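Side-chain contacts in putative carbohydrate-active enzyme (Uncultured organism, PDB 5WH8), which probably hydrolyses O-glycosidic bonds, as expected of a cellulase, through this glycoside hydrolase family 5 domain of a longer multi-modular protein: residues T19-V22 with P28-L31; Y218-A223 with M258-A263. All coordinates share one frame; numbering follows the deposited sequence.

Interaction 1 (T19-V22 with P28-L31)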
loop_
_atom_site.group_PDB
_atom_site.type_symbol
_atom_site.label_atom_id
_atom_site.label_comp_id
_atom_site.label_asym_id
_atom_site.label_seq_id
_atom_site.Cartn_x
_atom_site.Cartn_y
_atom_site.Cartn_z
ATOM N N THR A 19 -4.643 17.248 5.234
ATOM C CA THR A 19 -3.465 16.406 5.094
ATOM C C THR A 19 -3.563 15.093 5.850
ATOM O O THR A 19 -2.586 14.323 5.865
ATOM C CB THR A 19 -2.204 17.102 5.602
ATOM O OG1 THR A 19 -2.367 17.395 7.002
ATOM C CG2 THR A 19 -1.939 18.379 4.807
ATOM N N GLN A 20 -4.717 14.828 6.461
ATOM C CA GLN A 20 -4.864 13.700 7.381
ATOM C C GLN A 20 -5.929 12.704 6.966
ATOM O O GLN A 20 -7.062 13.069 6.653
ATOM C CB GLN A 20 -5.196 14.212 8.779
ATOM C CG GLN A 20 -5.277 13.109 9.827
ATOM C CD GLN A 20 -3.920 12.471 10.086
ATOM O OE1 GLN A 20 -2.960 13.171 10.419
ATOM N NE2 GLN A 20 -3.821 11.144 9.898
ATOM N N MET A 21 -5.567 11.425 7.017
ATOM C CA MET A 21 -6.535 10.346 6.875
ATOM C C MET A 21 -7.259 10.168 8.223
ATOM O O MET A 21 -6.617 10.111 9.274
ATOM C CB MET A 21 -5.820 9.063 6.429
ATOM C CG MET A 21 -6.763 7.902 6.093
ATOM S SD MET A 21 -5.896 6.441 5.440
ATOM C CE MET A 21 -5.036 5.853 6.910
ATOM N N VAL A 22 -8.592 10.132 8.191
ATOM C CA VAL A 22 -9.419 10.023 9.398
ATOM C C VAL A 22 -10.382 8.834 9.354
ATOM O O VAL A 22 -10.711 8.329 8.286
ATOM C CB VAL A 22 -10.245 11.323 9.624
ATOM C CG1 VAL A 22 -9.332 12.497 9.869
ATOM C CG2 VAL A 22 -11.169 11.621 8.461
ATOM N N PRO A 28 -8.109 11.278 13.584
ATOM C CA PRO A 28 -6.891 10.923 12.827
ATOM C C PRO A 28 -6.474 9.468 13.049
ATOM O O PRO A 28 -6.523 8.990 14.191
ATOM C CB PRO A 28 -5.830 11.874 13.388
ATOM C CG PRO A 28 -6.613 13.019 13.950
ATOM C CD PRO A 28 -7.856 12.395 14.518
ATOM N N VAL A 29 -6.062 8.795 11.971
ATOM C CA VAL A 29 -5.650 7.383 12.008
ATOM C C VAL A 29 -4.299 7.244 11.342
ATOM O O VAL A 29 -4.102 7.824 10.281
ATOM C CB VAL A 29 -6.677 6.469 11.262
ATOM C CG1 VAL A 29 -6.163 5.030 11.085
ATOM C CG2 VAL A 29 -8.009 6.439 11.988
ATOM N N GLN A 30 -3.396 6.485 11.966
ATOM C CA GLN A 30 -2.139 6.028 11.351
ATOM C C GLN A 30 -2.181 4.493 11.324
ATOM O O GLN A 30 -2.234 3.862 12.382
ATOM C CB GLN A 30 -0.913 6.519 12.138
ATOM C CG GLN A 30 0.407 5.937 11.603
ATOM C CD GLN A 30 1.601 6.181 12.486
ATOM O OE1 GLN A 30 1.512 6.138 13.715
ATOM N NE2 GLN A 30 2.746 6.421 11.864
ATOM N N LEU A 31 -2.143 3.910 10.127
ATOM C CA LEU A 31 -2.132 2.449 9.939
ATOM C C LEU A 31 -0.708 1.971 9.693
ATOM O O LEU A 31 0.083 2.693 9.111
ATOM C CB LEU A 31 -2.999 2.045 8.751
ATOM C CG LEU A 31 -4.469 2.488 8.745
ATOM C CD1 LEU A 31 -5.136 2.131 7.416
ATOM C CD2 LEU A 31 -5.241 1.898 9.971
#
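The carbonyl oxygen of Met21 receives the backbone amide of Val29, the N to O distance being 3.1 Å and the N-H...O angle 161°. Val22 and Pro28 form a single antiparallel, non-hydrogen-bonded bridge, where the bond comes from the neighbours and proline's missing N-H costs nothing. The same oxygen also accepts the side-chain amide of Gln20, with NE2 3.0 Å from Met21 O and the oxygen almost in the plane of the amide group. Two N-H groups thus grip one carbonyl of a buried residue, and NE2 gains a weak further bond to the carbonyl of Lys265.

The van der Waals contacts fall on two fronts. Near the exposed end, the Gln20 methylenes run across the proline ring at about a right angle, CG of Gln20 lying 3.8 Å from CB of Pro28. With CG anti to the backbone N (chi1 -176°) and a bend at chi2 (67°), the glutamine folds back so that its amide meets the carbonyl of its own neighbour. Toward the interior, Met21 reaches out as an extended chain that turns only at the thioether; its methyl CE touches CD1 of Leu31 at 3.8 Å and, more loosely, CG1 of Val29 at 4.4 Å. An unbranched, flexible methionine suits the place because its terminal methyl can settle against the branched ends of leucine and valine. Val22 points the other way, onto Ser15 and Gln17 of the partner strand in the hairpin.

The chemistry implies a joint that is polar along the backbone and apolar toward the interior: the shared carbonyl joins strand 20-22 to the 28-31 loop through one cross-segment bond, while methionine, valine and leucine carry the apolar packing to the start of strand 32-36, at the N-terminal end of the TIM barrel.

Interaction 2 (Y218-A223 with M258-A263). With EDO (1,2-ethanediol), chain D; EDO (1,2-ethanediol), chain N.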
loop_
_atom_site.group_PDB
_atom_site.type_symbol
_atom_site.label_atom_id
_atom_site.label_comp_id
_atom_site.label_asym_id
_atom_site.label_seq_id
_atom_site.Cartn_x
_atom_site.Cartn_y
_atom_site.Cartn_z
ATOM N N TYR A 218 16.878 14.735 2.480
ATOM C CA TYR A 218 16.390 15.372 1.242
ATOM C C TYR A 218 14.954 14.945 0.920
ATOM O O TYR A 218 14.099 15.775 0.563
ATOM C CB TYR A 218 17.308 15.040 0.056
ATOM C CG TYR A 218 16.930 15.593 -1.332
ATOM C CD1 TYR A 218 16.222 16.789 -1.501
ATOM C CD2 TYR A 218 17.308 14.909 -2.485
ATOM C CE1 TYR A 218 15.920 17.277 -2.787
ATOM C CE2 TYR A 218 17.001 15.380 -3.752
ATOM C CZ TYR A 218 16.312 16.558 -3.901
ATOM O OH TYR A 218 16.029 16.994 -5.183
ATOM N N LEU A 219 14.674 13.648 1.040
ATOM C CA LEU A 219 13.334 13.169 0.742
ATOM C C LEU A 219 12.314 13.581 1.806
ATOM O O LEU A 219 11.173 13.880 1.464
ATOM C CB LEU A 219 13.339 11.636 0.556
ATOM C CG LEU A 219 12.027 11.056 0.001
ATOM C CD1 LEU A 219 11.581 11.722 -1.314
ATOM C CD2 LEU A 219 12.195 9.531 -0.172
ATOM N N ARG A 220 12.706 13.587 3.085
ATOM C CA ARG A 220 11.822 14.103 4.141
ATOM C C ARG A 220 11.489 15.575 3.894
ATOM O O ARG A 220 10.354 16.005 4.098
ATOM C CB ARG A 220 12.444 13.913 5.537
ATOM C CG ARG A 220 12.452 12.437 5.985
ATOM C CD ARG A 220 12.884 12.247 7.423
ATOM N NE ARG A 220 14.308 12.508 7.635
ATOM C CZ ARG A 220 15.275 11.590 7.549
ATOM N NH1 ARG A 220 14.996 10.334 7.199
ATOM N NH2 ARG A 220 16.540 11.918 7.783
ATOM N N ASP A 221 12.468 16.345 3.422
ATOM C CA ASP A 221 12.231 17.768 3.147
ATOM C C ASP A 221 11.252 17.947 1.971
ATOM O O ASP A 221 10.354 18.792 2.007
ATOM C CB ASP A 221 13.536 18.505 2.808
ATOM C CG ASP A 221 14.445 18.733 4.003
ATOM O OD1 ASP A 221 13.994 18.715 5.169
ATOM O OD2 ASP A 221 15.659 18.942 3.758
ATOM N N LYS A 222 11.434 17.164 0.905
ATOM C CA LYS A 222 10.484 17.146 -0.211
ATOM C C LYS A 222 9.068 16.812 0.265
ATOM O O LYS A 222 8.084 17.445 -0.129
ATOM C CB LYS A 222 10.917 16.123 -1.277
ATOM C CG LYS A 222 12.072 16.629 -2.141
ATOM C CD LYS A 222 12.860 15.518 -2.852
ATOM C CE LYS A 222 12.030 14.706 -3.866
ATOM N NZ LYS A 222 11.499 15.513 -4.998
ATOM N N ALA A 223 8.969 15.810 1.131
ATOM C CA ALA A 223 7.667 15.425 1.662
ATOM C C ALA A 223 7.069 16.563 2.483
ATOM O O ALA A 223 5.851 16.822 2.416
ATOM C CB ALA A 223 7.774 14.160 2.499
ATOM N N MET A 258 10.775 6.489 11.057
ATOM C CA MET A 258 9.609 6.098 11.863
ATOM C C MET A 258 9.173 7.212 12.792
ATOM O O MET A 258 7.991 7.483 12.888
ATOM C CB MET A 258 9.907 4.842 12.671
ATOM C CG MET A 258 10.037 3.614 11.831
ATOM S SD MET A 258 8.440 2.821 11.602
ATOM C CE MET A 258 8.891 1.506 10.430
ATOM N N ASP A 259 10.131 7.887 13.433
ATOM C CA ASP A 259 9.794 9.003 14.321
ATOM C C ASP A 259 9.131 10.115 13.527
ATOM O O ASP A 259 8.155 10.750 13.985
ATOM C CB ASP A 259 11.041 9.542 15.024
ATOM C CG ASP A 259 11.502 8.660 16.152
ATOM O OD1 ASP A 259 10.682 7.891 16.692
ATOM O OD2 ASP A 259 12.694 8.746 16.506
ATOM N N TRP A 260 9.661 10.345 12.332
ATOM C CA TRP A 260 9.175 11.409 11.451
ATOM C C TRP A 260 7.738 11.115 11.003
ATOM O O TRP A 260 6.865 12.005 11.029
ATOM C CB TRP A 260 10.135 11.560 10.243
ATOM C CG TRP A 260 9.738 12.615 9.211
ATOM C CD1 TRP A 260 10.112 13.928 9.194
ATOM C CD2 TRP A 260 8.934 12.409 8.049
ATOM N NE1 TRP A 260 9.578 14.557 8.084
ATOM C CE2 TRP A 260 8.854 13.641 7.364
ATOM C CE3 TRP A 260 8.281 11.295 7.509
ATOM C CZ2 TRP A 260 8.110 13.798 6.185
ATOM C CZ3 TRP A 260 7.538 11.453 6.349
ATOM C CH2 TRP A 260 7.473 12.696 5.689
ATOM N N MET A 261 7.471 9.870 10.612
ATOM C CA MET A 261 6.114 9.486 10.213
ATOM C C MET A 261 5.142 9.541 11.395
ATOM O O MET A 261 4.011 9.987 11.241
ATOM C CB MET A 261 6.086 8.076 9.609
ATOM C CG MET A 261 6.733 7.966 8.218
ATOM S SD MET A 261 6.517 6.342 7.432
ATOM C CE MET A 261 7.628 5.299 8.383
ATOM N N ASP A 262 5.565 9.063 12.552
ATOM C CA ASP A 262 4.710 9.075 13.729
ATOM C C ASP A 262 4.286 10.501 14.092
ATOM O O ASP A 262 3.135 10.716 14.459
ATOM C CB ASP A 262 5.414 8.432 14.934
ATOM C CG ASP A 262 5.600 6.928 14.787
ATOM O OD1 ASP A 262 5.022 6.330 13.851
ATOM O OD2 ASP A 262 6.320 6.339 15.633
ATOM N N ALA A 263 5.210 11.463 13.984
ATOM C CA ALA A 263 4.907 12.841 14.362
ATOM C C ALA A 263 3.879 13.463 13.448
ATOM O O ALA A 263 3.163 14.385 13.854
ATOM C CB ALA A 263 6.174 13.673 14.365
HETATM C C1 EDO D . 5.711 2.685 15.807
HETATM O O1 EDO D . 5.256 3.869 16.501
HETATM C C2 EDO D . 6.181 3.065 14.407
HETATM O O2 EDO D . 5.121 3.713 13.691
HETATM C C1 EDO N . 17.557 11.545 -1.131
HETATM O O1 EDO N . 17.131 11.510 0.251
HETATM C C2 EDO N . 16.475 11.146 -2.135
HETATM O O2 EDO N . 15.797 12.279 -2.690
#
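Arg220 lies over one face of the Trp260 indole, and its aliphatic part makes most of this helix-to-helix contact. CB starts near the rim of the pyrrole ring, 3.9 Å from NE1 of Trp260. CG passes above the indole centre, 4.0 Å from Trp260 CE2. CD comes closest, 3.6 Å from Trp260 CG, and forms a CH-pi contact 3.8 Å from the centroid of the five-membered ring and only 17° off its normal. The chain bends about the CG-CD bond (chi3 -71°) and leaves the ring, the guanidinium and indole planes standing 56° apart. The charged end has other partners: NH1 makes a salt bridge to Glu253, NH2 a weak hydrogen bond to Thr216, and the group has a cation-pi contact with Trp257. Arginine suits the place because its methylenes can pave an aromatic face while its tip stays among polar groups.

One turn further on, the methyl of Ala223 meets the far end of the indole, its CB 3.5 Å from Trp260 CH2; a small residue lets the benzo ring come this near the helix. On the other side of helix 251-263, Asp262 holds both hydroxyls of an ethanediol, probably from the crystallisation liquor.

Trp260 bridges helices 217-228 and 251-263, which follow the sixth and seventh strands of the barrel, its ring also meeting Trp257 edge-to-face and Arg264 in a cation-pi contact. Beneath it, Ala223 also rests on Leu208 and Leu233, and Met261 on Phe210, Val235 and Trp268, so both helices pack against the strands.

How the interactions relate
Interaction 1 is the more buried, its centre about 14 Å from that of the chain and at the N-terminal end of the barrel; interaction 2, its centre about 17 Å out, lies partly exposed in the outer layer of helices. Their chemistry follows this difference: backbone hydrogen bonding with aliphatic packing in the first, and in the second a CH-pi contact and methyl-to-indole packing, with no hydrogen bond between its segments. They hold different elements, a hairpin strand and a loop against two barrel helices, yet they meet. Gln30 NE2, 3.0 Å from Asp262 OD1, probably forms a hydrogen bond that ties the lead-in to the first barrel strand to helix 251-263.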